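Local structure of beta-mannosidase (Trichoderma harzianum, 4CVU) at residues Trp373-Asn378 / Leu481-Gly486; Leu516-Leu521 / Ile554-Tyr559; Asn523-Asn528 / Ile532-Cys537. The protein hydrolyses beta-mannosidic bonds as a fungal family 2 glycoside hydrolase, probably releasing terminal mannose from the non-reducing ends of its substrates. All blocks are in the same frame, centred on the assembly; numbering follows the deposited sequence.

Contact 1: Trp373-Asn378 / Leu481-Gly486; sequences WHFEIN and LACWMG
The ring of Phe375 meets strand 481-485 with its edge: Ala482 O and Cys483 SG both lie near its plane, while Phe353 meets the ring at an inclined angle. Phe375 CE2 stands 3.9 Å from Ala482 O, and Phe375 CZ is equally far, 3.9 Å, from Cys483 SG. The sulfur makes a Cys sulfur-aromatic contact at the rim, 89° off the Phe375 ring normal. A first torsion of 64° sets SG between the backbone N and the carbonyl carbon of Cys483, from where it rises to the Phe375 edge. The Trp373 indole takes a different approach. Met485 comes from the opposite direction and meets its six-membered ring obliquely, with Met485 SD 5.0 Å from the Trp373 centroid and 66° from the normal; Met485 CE makes the nearest approach, 3.7 Å from Trp373 CZ2. This is a Met-aromatic contact, and Phe353 meets the same indole edge-to-face. The two strands run roughly antiparallel yet are not sheet neighbours: even the CA atoms of Phe375 and Ala482 are 8.5 Å apart, and mainly side chains fill the gap. A classic beta bulge, with Trp373 and His374 both facing Ser354, precedes Phe375. Strand 374-377 lies between strands 351-354 and 380-389, whereas strand 481-485 is flanked by parallel strands 442-446 and 534-535, consistent with the beta/alpha barrel expected of a family 2 catalytic domain; the contact joins two parts of this curled sheet.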
loop_
_atom_site.group_PDB
_atom_site.type_symbol
_atom_site.label_atom_id
_atom_site.label_comp_id
_atom_site.label_asym_id
_atom_site.label_seq_id
_atom_site.Cartn_x
_atom_site.Cartn_y
_atom_site.Cartn_z
ATOM N N TRP A 373 20.712 -33.813 -27.803
ATOM C CA TRP A 373 19.605 -33.269 -27.003
ATOM C C TRP A 373 18.952 -32.215 -27.875
ATOM O O TRP A 373 19.338 -31.091 -27.824
ATOM C CB TRP A 373 20.082 -32.673 -25.671
ATOM C CG TRP A 373 19.006 -32.331 -24.731
ATOM C CD1 TRP A 373 18.070 -31.355 -24.857
ATOM C CD2 TRP A 373 18.716 -33.002 -23.489
ATOM N NE1 TRP A 373 17.231 -31.363 -23.769
ATOM C CE2 TRP A 373 17.595 -32.373 -22.922
ATOM C CE3 TRP A 373 19.281 -34.066 -22.828
ATOM C CZ2 TRP A 373 17.035 -32.781 -21.740
ATOM C CZ3 TRP A 373 18.722 -34.502 -21.647
ATOM C CH2 TRP A 373 17.592 -33.834 -21.096
ATOM N N HIS A 374 17.989 -32.615 -28.686
ATOM C CA HIS A 374 17.268 -31.713 -29.551
ATOM C C HIS A 374 15.868 -32.206 -29.914
ATOM O O HIS A 374 15.503 -33.306 -29.633
ATOM C CB HIS A 374 18.062 -31.337 -30.809
ATOM C CG HIS A 374 18.181 -32.431 -31.815
ATOM N ND1 HIS A 374 19.235 -33.314 -31.833
ATOM C CD2 HIS A 374 17.382 -32.777 -32.845
ATOM C CE1 HIS A 374 19.076 -34.156 -32.825
ATOM N NE2 HIS A 374 17.961 -33.853 -33.454
ATOM N N PHE A 375 15.125 -31.340 -30.575
ATOM C CA PHE A 375 13.779 -31.618 -30.974
ATOM C C PHE A 375 13.669 -31.657 -32.508
ATOM O O PHE A 375 14.403 -30.950 -33.187
ATOM C CB PHE A 375 12.867 -30.553 -30.393
ATOM C CG PHE A 375 12.645 -30.671 -28.912
ATOM C CD1 PHE A 375 13.519 -30.090 -28.005
ATOM C CD2 PHE A 375 11.534 -31.353 -28.419
ATOM C CE1 PHE A 375 13.279 -30.199 -26.662
ATOM C CE2 PHE A 375 11.293 -31.447 -27.070
ATOM C CZ PHE A 375 12.167 -30.896 -26.196
ATOM N N GLU A 376 12.749 -32.454 -33.034
ATOM C CA GLU A 376 12.409 -32.491 -34.465
ATOM C C GLU A 376 10.895 -32.417 -34.676
ATOM O O GLU A 376 10.148 -33.126 -34.011
ATOM C CB GLU A 376 12.919 -33.769 -35.100
ATOM C CG GLU A 376 14.425 -33.927 -35.020
ATOM C CD GLU A 376 14.929 -35.204 -35.640
ATOM O OE1 GLU A 376 14.131 -35.942 -36.275
ATOM O OE2 GLU A 376 16.136 -35.490 -35.473
ATOM N N ILE A 377 10.447 -31.574 -35.597
ATOM C CA ILE A 377 9.016 -31.443 -35.872
ATOM C C ILE A 377 8.735 -31.956 -37.271
ATOM O O ILE A 377 9.274 -31.467 -38.230
ATOM C CB ILE A 377 8.484 -30.012 -35.671
ATOM C CG1 ILE A 377 6.967 -29.888 -35.876
ATOM C CG2 ILE A 377 9.155 -29.026 -36.599
ATOM C CD1 ILE A 377 6.091 -30.425 -34.791
ATOM N N ASN A 378 7.903 -32.990 -37.346
ATOM C CA ASN A 378 7.589 -33.637 -38.601
ATOM C C ASN A 378 8.891 -33.999 -39.335
ATOM O O ASN A 378 8.996 -33.804 -40.492
ATOM C CB ASN A 378 6.721 -32.755 -39.468
ATOM C CG ASN A 378 5.370 -32.501 -38.858
ATOM O OD1 ASN A 378 4.777 -33.397 -38.299
ATOM N ND2 ASN A 378 4.881 -31.259 -38.962
ATOM N N LEU A 481 1.892 -30.385 -27.093
ATOM C CA LEU A 481 2.647 -31.205 -26.160
ATOM C C LEU A 481 3.857 -31.741 -26.888
ATOM O O LEU A 481 3.733 -32.331 -27.944
ATOM C CB LEU A 481 1.790 -32.356 -25.619
ATOM C CG LEU A 481 2.504 -33.393 -24.737
ATOM C CD1 LEU A 481 3.075 -32.740 -23.484
ATOM C CD2 LEU A 481 1.574 -34.560 -24.359
ATOM N N ALA A 482 5.037 -31.533 -26.328
ATOM C CA ALA A 482 6.259 -31.804 -27.071
ATOM C C ALA A 482 7.139 -32.908 -26.495
ATOM O O ALA A 482 8.007 -33.458 -27.193
ATOM C CB ALA A 482 7.029 -30.513 -27.197
ATOM N N CYS A 483 6.919 -33.240 -25.237
ATOM C CA CYS A 483 7.694 -34.264 -24.548
ATOM C C CYS A 483 7.211 -34.327 -23.101
ATOM O O CYS A 483 6.484 -33.431 -22.640
ATOM C CB CYS A 483 9.201 -33.974 -24.558
ATOM S SG CYS A 483 9.697 -32.454 -23.666
ATOM N N TRP A 484 7.572 -35.414 -22.421
ATOM C CA TRP A 484 7.405 -35.535 -20.992
ATOM C C TRP A 484 8.759 -35.810 -20.391
ATOM O O TRP A 484 9.488 -36.682 -20.860
ATOM C CB TRP A 484 6.478 -36.695 -20.613
ATOM C CG TRP A 484 5.058 -36.381 -20.765
ATOM C CD1 TRP A 484 4.218 -36.898 -21.688
ATOM C CD2 TRP A 484 4.278 -35.473 -19.963
ATOM N NE1 TRP A 484 2.953 -36.389 -21.508
ATOM C CE2 TRP A 484 2.966 -35.498 -20.470
ATOM C CE3 TRP A 484 4.573 -34.616 -18.880
ATOM C CZ2 TRP A 484 1.936 -34.728 -19.930
ATOM C CZ3 TRP A 484 3.544 -33.866 -18.330
ATOM C CH2 TRP A 484 2.249 -33.902 -18.865
ATOM N N MET A 485 9.093 -35.075 -19.346
ATOM C CA MET A 485 10.279 -35.372 -18.579
ATOM C C MET A 485 9.827 -35.626 -17.151
ATOM O O MET A 485 8.805 -35.055 -16.679
ATOM C CB MET A 485 11.337 -34.262 -18.725
ATOM C CG MET A 485 11.707 -33.977 -20.195
ATOM S SD MET A 485 13.461 -33.589 -20.470
ATOM C CE MET A 485 13.428 -33.265 -22.234
ATOM N N GLY A 486 10.523 -36.557 -16.511
ATOM C CA GLY A 486 10.099 -37.132 -15.220
ATOM C C GLY A 486 10.157 -36.166 -14.052
ATOM O O GLY A 486 9.422 -36.307 -13.055
#

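Contact 2: Leu516-Leu521 / Ile554-Tyr559; sequences LFITTL and IVERYY. With NAG (2-acetamido-2-deoxy-beta-D-glucopyranose), chain D; NAG (2-acetamido-2-deoxy-beta-D-glucopyranose), chain F.
Ile518 packs against Ile554 and Glu556 where helix 506-528, part of the beta/alpha-barrel architecture expected of a family 2 catalytic domain, meets the short antiparallel pair 545-546/554-556. From CB the side chain forks. Ile518 CG2, placed anti to the backbone N by a chi1 of -58°, drops onto the start of strand 554-556, 3.5 Å from Ile554 N and 3.7 Å from Ile554 CB. The other branch runs extended through CG1 to Ile518 CD1, which passes 3.8 Å from Ile554 O and ends 4.1 Å from Glu556 CG. One isoleucine therefore covers both backbone and side chain of the strand, by van der Waals contact alone. The helix is locally widened here: Leu521 N bonds to Leu516 O at 3.0 Å, a pi-type turn that encloses Ile518.

From the end of the strand onward, the chain meets glycans carried by the protein itself. Glu556 O accepts a hydrogen bond from O6 of the chain D N-acetylglucosamine, and Tyr559 N donates to O7 of that sugar, gripping it at two points. Arg557, whose NE is held by Asn371 and NH2 also by Asn357, reaches the chain F sugar, where NH1 and NH2 converge on a single oxygen, with Arg557 NH2 2.8 Å from O6 of that sugar.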
loop_
_atom_site.group_PDB
_atom_site.type_symbol
_atom_site.label_atom_id
_atom_site.label_comp_id
_atom_site.label_asym_id
_atom_site.label_seq_id
_atom_site.Cartn_x
_atom_site.Cartn_y
_atom_site.Cartn_z
ATOM N N LEU A 516 11.159 -45.685 -9.945
ATOM C CA LEU A 516 10.001 -44.768 -10.074
ATOM C C LEU A 516 9.989 -44.069 -11.431
ATOM O O LEU A 516 9.004 -44.168 -12.191
ATOM C CB LEU A 516 9.972 -43.708 -8.966
ATOM C CG LEU A 516 8.703 -42.832 -8.938
ATOM C CD1 LEU A 516 7.472 -43.697 -8.884
ATOM C CD2 LEU A 516 8.698 -41.837 -7.780
ATOM N N PHE A 517 11.088 -43.375 -11.743
ATOM C CA PHE A 517 11.104 -42.460 -12.901
ATOM C C PHE A 517 11.376 -43.158 -14.246
ATOM O O PHE A 517 11.159 -42.577 -15.303
ATOM C CB PHE A 517 12.062 -41.295 -12.647
ATOM C CG PHE A 517 11.631 -40.415 -11.503
ATOM C CD1 PHE A 517 10.655 -39.431 -11.696
ATOM C CD2 PHE A 517 12.134 -40.606 -10.237
ATOM C CE1 PHE A 517 10.222 -38.636 -10.653
ATOM C CE2 PHE A 517 11.712 -39.804 -9.182
ATOM C CZ PHE A 517 10.744 -38.829 -9.391
ATOM N N ILE A 518 11.795 -44.418 -14.230
ATOM C CA ILE A 518 12.025 -45.102 -15.501
ATOM C C ILE A 518 11.114 -46.340 -15.632
ATOM O O ILE A 518 10.242 -46.372 -16.483
ATOM C CB ILE A 518 13.507 -45.478 -15.667
ATOM C CG1 ILE A 518 14.391 -44.228 -15.594
ATOM C CG2 ILE A 518 13.735 -46.189 -16.994
ATOM C CD1 ILE A 518 15.880 -44.539 -15.628
ATOM N N THR A 519 11.326 -47.343 -14.778
ATOM C CA THR A 519 10.568 -48.596 -14.822
ATOM C C THR A 519 9.065 -48.318 -14.697
ATOM O O THR A 519 8.311 -48.718 -15.554
ATOM C CB THR A 519 11.062 -49.602 -13.753
ATOM O OG1 THR A 519 12.490 -49.734 -13.817
ATOM C CG2 THR A 519 10.449 -50.986 -13.964
ATOM N N THR A 520 8.626 -47.583 -13.685
ATOM C CA THR A 520 7.179 -47.338 -13.522
ATOM C C THR A 520 6.697 -46.291 -14.523
ATOM O O THR A 520 5.837 -46.567 -15.362
ATOM C CB THR A 520 6.821 -46.863 -12.110
ATOM O OG1 THR A 520 7.351 -47.773 -11.153
ATOM C CG2 THR A 520 5.306 -46.774 -11.923
ATOM N N LEU A 521 7.287 -45.102 -14.444
ATOM C CA LEU A 521 6.819 -43.966 -15.242
ATOM C C LEU A 521 6.984 -44.129 -16.768
ATOM O O LEU A 521 6.064 -43.813 -17.508
ATOM C CB LEU A 521 7.458 -42.662 -14.746
ATOM C CG LEU A 521 6.702 -41.866 -13.659
ATOM C CD1 LEU A 521 6.063 -42.700 -12.576
ATOM C CD2 LEU A 521 7.603 -40.832 -13.029
ATOM N N ILE A 554 14.991 -47.773 -19.899
ATOM C CA ILE A 554 15.879 -46.725 -20.389
ATOM C C ILE A 554 17.189 -46.853 -19.627
ATOM O O ILE A 554 17.230 -46.660 -18.432
ATOM C CB ILE A 554 15.286 -45.304 -20.190
ATOM C CG1 ILE A 554 13.902 -45.207 -20.850
ATOM C CG2 ILE A 554 16.243 -44.253 -20.774
ATOM C CD1 ILE A 554 13.241 -43.849 -20.810
ATOM N N VAL A 555 18.247 -47.229 -20.318
ATOM C CA VAL A 555 19.550 -47.405 -19.682
ATOM C C VAL A 555 20.266 -46.058 -19.840
ATOM O O VAL A 555 20.777 -45.735 -20.919
ATOM C CB VAL A 555 20.352 -48.564 -20.320
ATOM C CG1 VAL A 555 21.742 -48.680 -19.722
ATOM C CG2 VAL A 555 19.604 -49.889 -20.172
ATOM N N GLU A 556 20.228 -45.261 -18.774
ATOM C CA GLU A 556 20.902 -43.922 -18.747
ATOM C C GLU A 556 22.410 -44.012 -18.849
ATOM O O GLU A 556 23.018 -44.914 -18.317
ATOM C CB GLU A 556 20.528 -43.179 -17.488
ATOM C CG GLU A 556 19.076 -42.707 -17.449
ATOM C CD GLU A 556 18.861 -41.580 -18.435
ATOM O OE1 GLU A 556 19.126 -40.402 -18.057
ATOM O OE2 GLU A 556 18.492 -41.869 -19.590
ATOM N N ARG A 557 23.001 -43.069 -19.573
ATOM C CA ARG A 557 24.455 -42.926 -19.626
ATOM C C ARG A 557 25.057 -42.572 -18.292
ATOM O O ARG A 557 26.106 -43.056 -17.926
ATOM C CB ARG A 557 24.881 -41.846 -20.633
ATOM C CG ARG A 557 26.359 -41.921 -20.955
ATOM C CD ARG A 557 26.738 -41.013 -22.084
ATOM N NE ARG A 557 26.420 -41.594 -23.355
ATOM C CZ ARG A 557 27.185 -42.477 -23.975
ATOM N NH1 ARG A 557 28.278 -42.890 -23.403
ATOM N NH2 ARG A 557 26.847 -42.965 -25.145
ATOM N N TYR A 558 24.374 -41.698 -17.575
ATOM C CA TYR A 558 24.913 -41.148 -16.343
ATOM C C TYR A 558 26.321 -40.590 -16.631
ATOM O O TYR A 558 26.484 -39.759 -17.471
ATOM C CB TYR A 558 24.918 -42.167 -15.190
ATOM C CG TYR A 558 23.599 -42.710 -14.784
ATOM C CD1 TYR A 558 22.679 -41.905 -14.194
ATOM C CD2 TYR A 558 23.274 -44.032 -14.965
ATOM C CE1 TYR A 558 21.469 -42.374 -13.803
ATOM C CE2 TYR A 558 22.041 -44.522 -14.591
ATOM C CZ TYR A 558 21.153 -43.667 -13.989
ATOM O OH TYR A 558 19.947 -44.072 -13.612
ATOM N N TYR A 559 27.320 -41.094 -15.935
ATOM C CA TYR A 559 28.666 -40.549 -15.964
ATOM C C TYR A 559 29.639 -41.489 -16.712
ATOM O O TYR A 559 30.839 -41.406 -16.541
ATOM C CB TYR A 559 29.088 -40.073 -14.537
ATOM C CG TYR A 559 27.832 -39.556 -13.785
ATOM C CD1 TYR A 559 26.907 -38.694 -14.434
ATOM C CD2 TYR A 559 27.479 -40.027 -12.545
ATOM C CE1 TYR A 559 25.714 -38.287 -13.834
ATOM C CE2 TYR A 559 26.280 -39.629 -11.938
ATOM C CZ TYR A 559 25.396 -38.756 -12.575
ATOM O OH TYR A 559 24.231 -38.374 -11.947
HETATM C C1 NAG D . 26.971 -46.337 -16.334
HETATM C C2 NAG D . 26.924 -46.069 -14.832
HETATM C C3 NAG D . 26.317 -47.225 -14.041
HETATM C C4 NAG D . 24.989 -47.639 -14.661
HETATM C C5 NAG D . 25.166 -47.893 -16.153
HETATM C C6 NAG D . 23.846 -48.183 -16.851
HETATM C C7 NAG D . 28.688 -44.510 -14.172
HETATM C C8 NAG D . 30.123 -44.366 -13.742
HETATM N N2 NAG D . 28.268 -45.763 -14.389
HETATM O O3 NAG D . 26.164 -46.789 -12.699
HETATM O O4 NAG D . 24.472 -48.815 -14.079
HETATM O O5 NAG D . 25.672 -46.732 -16.763
HETATM O O6 NAG D . 22.918 -47.176 -16.573
HETATM O O7 NAG D . 27.965 -43.504 -14.293
HETATM C C1 NAG F . 25.651 -45.658 -27.537
HETATM C C2 NAG F . 25.295 -47.137 -27.792
HETATM C C3 NAG F . 25.843 -48.044 -26.711
HETATM C C4 NAG F . 27.312 -47.780 -26.516
HETATM C C5 NAG F . 27.525 -46.294 -26.222
HETATM C C6 NAG F . 29.006 -45.941 -26.096
HETATM C C7 NAG F . 23.222 -47.310 -29.096
HETATM C C8 NAG F . 21.720 -47.492 -29.119
HETATM N N2 NAG F . 23.854 -47.323 -27.915
HETATM O O3 NAG F . 25.657 -49.358 -27.168
HETATM O O4 NAG F . 27.787 -48.567 -25.457
HETATM O O5 NAG F . 27.028 -45.573 -27.307
HETATM O O6 NAG F . 29.103 -44.627 -25.596
HETATM O O7 NAG F . 23.828 -47.151 -30.146
#

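Contact 3: Asn523-Asn528 / Ile532-Cys537; sequences NVLAAN and ISYSPC. With MAN (alpha-D-mannopyranose), chain E; NAG (2-acetamido-2-deoxy-beta-D-glucopyranose), chain B; NAG (2-acetamido-2-deoxy-beta-D-glucopyranose), chain C.
Leu525 and Tyr534 mark the nearest approach of the two backbones, 8.2 Å between CA atoms, where the end region of helix 506-528 lies over the chain leading into strand 534-535. This is the helix-to-strand return of a beta-alpha-beta crossover: strands 481-485 and 534-535 are parallel neighbours in the sheet, as in the beta/alpha barrel expected for this family, and only three residues separate the two segments. Ala527 N bonds to Asn523 O, and Asn528 N bonds to Leu525 O, with a weak bond to Val524 O. The side chain of Asn528 supplies a second donor to Val524 O, with Asn528 ND2 lying 3.1 Å away in a nearly straight bond of 164°, while Arg473 holds OD1.

Leu525 carries the packing. Its CG lies anti to the backbone N (chi1 172°), extending CD2 to the strand, where Leu525 CD2 sits 3.7 Å from Tyr534 CB and 3.8 Å from Tyr534 CD1, oblique to the ring. Leu525 CD2 also lies 3.7 Å from Ile532 O, a carbonyl satisfied by Asn242. Trp484 of the adjacent strand and Val472 of helix 458-475 also touch Leu525. Tyr534 directs its phenol back to the helix, where OH is hydrogen-bonded to Phe517 O two turns before Leu525.

The helix also faces protein-borne glycans. Ala527 CB comes within 3.4 Å of O4 of the chain B N-acetylglucosamine. At Asn523, Thr519 O holds ND2, and Asn523 OD1 accepts a hydrogen bond from mannose O4 at 2.8 Å.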
loop_
_atom_site.group_PDB
_atom_site.type_symbol
_atom_site.label_atom_id
_atom_site.label_comp_id
_atom_site.label_asym_id
_atom_site.label_seq_id
_atom_site.Cartn_x
_atom_site.Cartn_y
_atom_site.Cartn_z
ATOM N N ASN A 523 7.103 -46.899 -18.488
ATOM C CA ASN A 523 6.090 -47.901 -18.866
ATOM C C ASN A 523 4.699 -47.329 -18.899
ATOM O O ASN A 523 3.983 -47.567 -19.829
ATOM C CB ASN A 523 6.131 -49.147 -17.975
ATOM C CG ASN A 523 7.008 -50.205 -18.567
ATOM O OD1 ASN A 523 6.656 -50.762 -19.608
ATOM N ND2 ASN A 523 8.167 -50.467 -17.957
ATOM N N VAL A 524 4.346 -46.520 -17.904
ATOM C CA VAL A 524 3.015 -45.871 -17.890
ATOM C C VAL A 524 2.810 -44.942 -19.095
ATOM O O VAL A 524 1.759 -44.980 -19.751
ATOM C CB VAL A 524 2.757 -45.084 -16.601
ATOM C CG1 VAL A 524 1.482 -44.254 -16.709
ATOM C CG2 VAL A 524 2.639 -46.014 -15.411
ATOM N N LEU A 525 3.798 -44.121 -19.422
ATOM C CA LEU A 525 3.687 -43.246 -20.606
ATOM C C LEU A 525 3.576 -44.053 -21.914
ATOM O O LEU A 525 2.739 -43.745 -22.784
ATOM C CB LEU A 525 4.893 -42.329 -20.728
ATOM C CG LEU A 525 4.974 -41.502 -22.017
ATOM C CD1 LEU A 525 3.728 -40.652 -22.215
ATOM C CD2 LEU A 525 6.199 -40.609 -21.968
ATOM N N ALA A 526 4.488 -45.014 -22.064
ATOM C CA ALA A 526 4.495 -45.883 -23.237
ATOM C C ALA A 526 3.184 -46.682 -23.408
ATOM O O ALA A 526 2.724 -46.886 -24.536
ATOM C CB ALA A 526 5.696 -46.825 -23.229
ATOM N N ALA A 527 2.577 -47.072 -22.306
ATOM C CA ALA A 527 1.279 -47.715 -22.350
ATOM C C ALA A 527 0.199 -46.807 -22.932
ATOM O O ALA A 527 -0.768 -47.285 -23.516
ATOM C CB ALA A 527 0.883 -48.163 -20.965
ATOM N N ASN A 528 0.350 -45.494 -22.763
ATOM C CA ASN A 528 -0.713 -44.525 -23.123
ATOM C C ASN A 528 -0.377 -43.531 -24.230
ATOM O O ASN A 528 -1.203 -42.670 -24.567
ATOM C CB ASN A 528 -1.165 -43.803 -21.848
ATOM C CG ASN A 528 -1.960 -44.726 -20.928
ATOM O OD1 ASN A 528 -3.139 -44.976 -21.157
ATOM N ND2 ASN A 528 -1.312 -45.225 -19.890
ATOM N N ILE A 532 4.753 -39.354 -27.853
ATOM C CA ILE A 532 5.469 -38.400 -27.002
ATOM C C ILE A 532 6.708 -39.020 -26.366
ATOM O O ILE A 532 6.591 -39.981 -25.608
ATOM C CB ILE A 532 4.575 -37.865 -25.892
ATOM C CG1 ILE A 532 3.333 -37.178 -26.495
ATOM C CG2 ILE A 532 5.370 -36.898 -25.010
ATOM C CD1 ILE A 532 3.622 -36.073 -27.484
ATOM N N SER A 533 7.876 -38.439 -26.660
ATOM C CA SER A 533 9.160 -38.928 -26.126
ATOM C C SER A 533 9.361 -38.564 -24.644
ATOM O O SER A 533 8.649 -37.722 -24.093
ATOM C CB SER A 533 10.327 -38.352 -26.918
ATOM O OG SER A 533 10.216 -38.627 -28.279
ATOM N N TYR A 534 10.365 -39.173 -24.026
ATOM C CA TYR A 534 10.499 -39.134 -22.594
ATOM C C TYR A 534 11.924 -39.014 -22.187
ATOM O O TYR A 534 12.846 -39.482 -22.875
ATOM C CB TYR A 534 9.918 -40.407 -21.940
ATOM C CG TYR A 534 9.951 -40.417 -20.415
ATOM C CD1 TYR A 534 9.062 -39.646 -19.676
ATOM C CD2 TYR A 534 10.856 -41.219 -19.723
ATOM C CE1 TYR A 534 9.087 -39.639 -18.294
ATOM C CE2 TYR A 534 10.882 -41.242 -18.327
ATOM C CZ TYR A 534 9.996 -40.442 -17.616
ATOM O OH TYR A 534 10.011 -40.431 -16.243
ATOM N N SER A 535 12.105 -38.378 -21.040
ATOM C CA SER A 535 13.367 -38.388 -20.369
ATOM C C SER A 535 13.065 -38.481 -18.880
ATOM O O SER A 535 12.106 -37.843 -18.400
ATOM C CB SER A 535 14.145 -37.102 -20.701
ATOM O OG SER A 535 15.329 -37.017 -19.932
ATOM N N PRO A 536 13.864 -39.269 -18.152
ATOM C CA PRO A 536 13.589 -39.442 -16.739
ATOM C C PRO A 536 13.828 -38.167 -15.892
ATOM O O PRO A 536 13.335 -38.090 -14.775
ATOM C CB PRO A 536 14.523 -40.570 -16.322
ATOM C CG PRO A 536 15.600 -40.590 -17.349
ATOM C CD PRO A 536 15.030 -40.045 -18.606
ATOM N N CYS A 537 14.584 -37.190 -16.421
ATOM C CA CYS A 537 14.681 -35.869 -15.767
ATOM C C CYS A 537 15.082 -34.786 -16.740
ATOM O O CYS A 537 15.516 -35.059 -17.871
ATOM C CB CYS A 537 15.640 -35.887 -14.587
ATOM S SG CYS A 537 17.302 -36.408 -15.063
HETATM C C1 MAN E . 3.904 -54.941 -18.854
HETATM C C2 MAN E . 5.250 -55.132 -18.174
HETATM C C3 MAN E . 6.259 -54.060 -18.631
HETATM C C4 MAN E . 6.376 -54.154 -20.155
HETATM C C5 MAN E . 4.982 -53.926 -20.749
HETATM C C6 MAN E . 4.949 -54.001 -22.263
HETATM O O2 MAN E . 5.698 -56.440 -18.590
HETATM O O3 MAN E . 7.546 -54.290 -18.049
HETATM O O4 MAN E . 7.391 -53.249 -20.638
HETATM O O5 MAN E . 4.065 -54.921 -20.277
HETATM O O6 MAN E . 3.599 -53.823 -22.718
HETATM C C1 NAG B . -2.799 -50.119 -23.741
HETATM C C2 NAG B . -3.392 -50.588 -22.407
HETATM C C3 NAG B . -2.286 -50.735 -21.386
HETATM C C4 NAG B . -1.155 -51.577 -21.926
HETATM C C5 NAG B . -0.715 -51.068 -23.302
HETATM C C6 NAG B . 0.386 -51.939 -23.918
HETATM C C7 NAG B . -5.701 -49.792 -22.284
HETATM C C8 NAG B . -6.678 -48.778 -21.768
HETATM N N2 NAG B . -4.421 -49.685 -21.943
HETATM O O3 NAG B . -2.772 -51.393 -20.243
HETATM O O4 NAG B . -0.010 -51.475 -21.100
HETATM O O5 NAG B . -1.807 -51.007 -24.180
HETATM O O6 NAG B . 0.001 -53.314 -23.839
HETATM O O7 NAG B . -6.134 -50.701 -22.996
HETATM C C1 NAG C . -4.437 -47.479 -28.005
HETATM C C2 NAG C . -3.517 -48.672 -28.249
HETATM C C3 NAG C . -3.712 -49.697 -27.152
HETATM C C4 NAG C . -3.456 -49.049 -25.777
HETATM C C5 NAG C . -4.310 -47.788 -25.649
HETATM C C6 NAG C . -4.043 -46.941 -24.408
HETATM C C7 NAG C . -2.967 -49.128 -30.592
HETATM C C8 NAG C . -3.416 -49.735 -31.892
HETATM N N2 NAG C . -3.805 -49.223 -29.569
HETATM O O3 NAG C . -2.804 -50.747 -27.378
HETATM O O4 NAG C . -3.807 -49.945 -24.742
HETATM O O5 NAG C . -4.113 -46.937 -26.748
HETATM O O6 NAG C . -5.045 -45.938 -24.359
HETATM O O7 NAG C . -1.866 -48.588 -30.525
#

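Overall arrangement
All three contacts are buried, but they step outward: the centre of contact 1 lies about 14 Å from the centre of the chain, that of contact 3 about 20 Å and that of contact 2 about 24 Å. Contacts 1 and 3 share a sheet, strands 481-485 and 534-535 being joined by backbone hydrogen bonds from Trp484 N to Ser533 O and from Gly486 N to Ser535 O. Contacts 2 and 3 share helix 506-528, contact 3 being nested in the loop that contact 2 closes. Their chemistry follows this order: aromatic rings and sulfur in the core, one aliphatic helix side chain farther out, on Tyr534 in contact 3 and Ile554 in contact 2, with sugars bordering both.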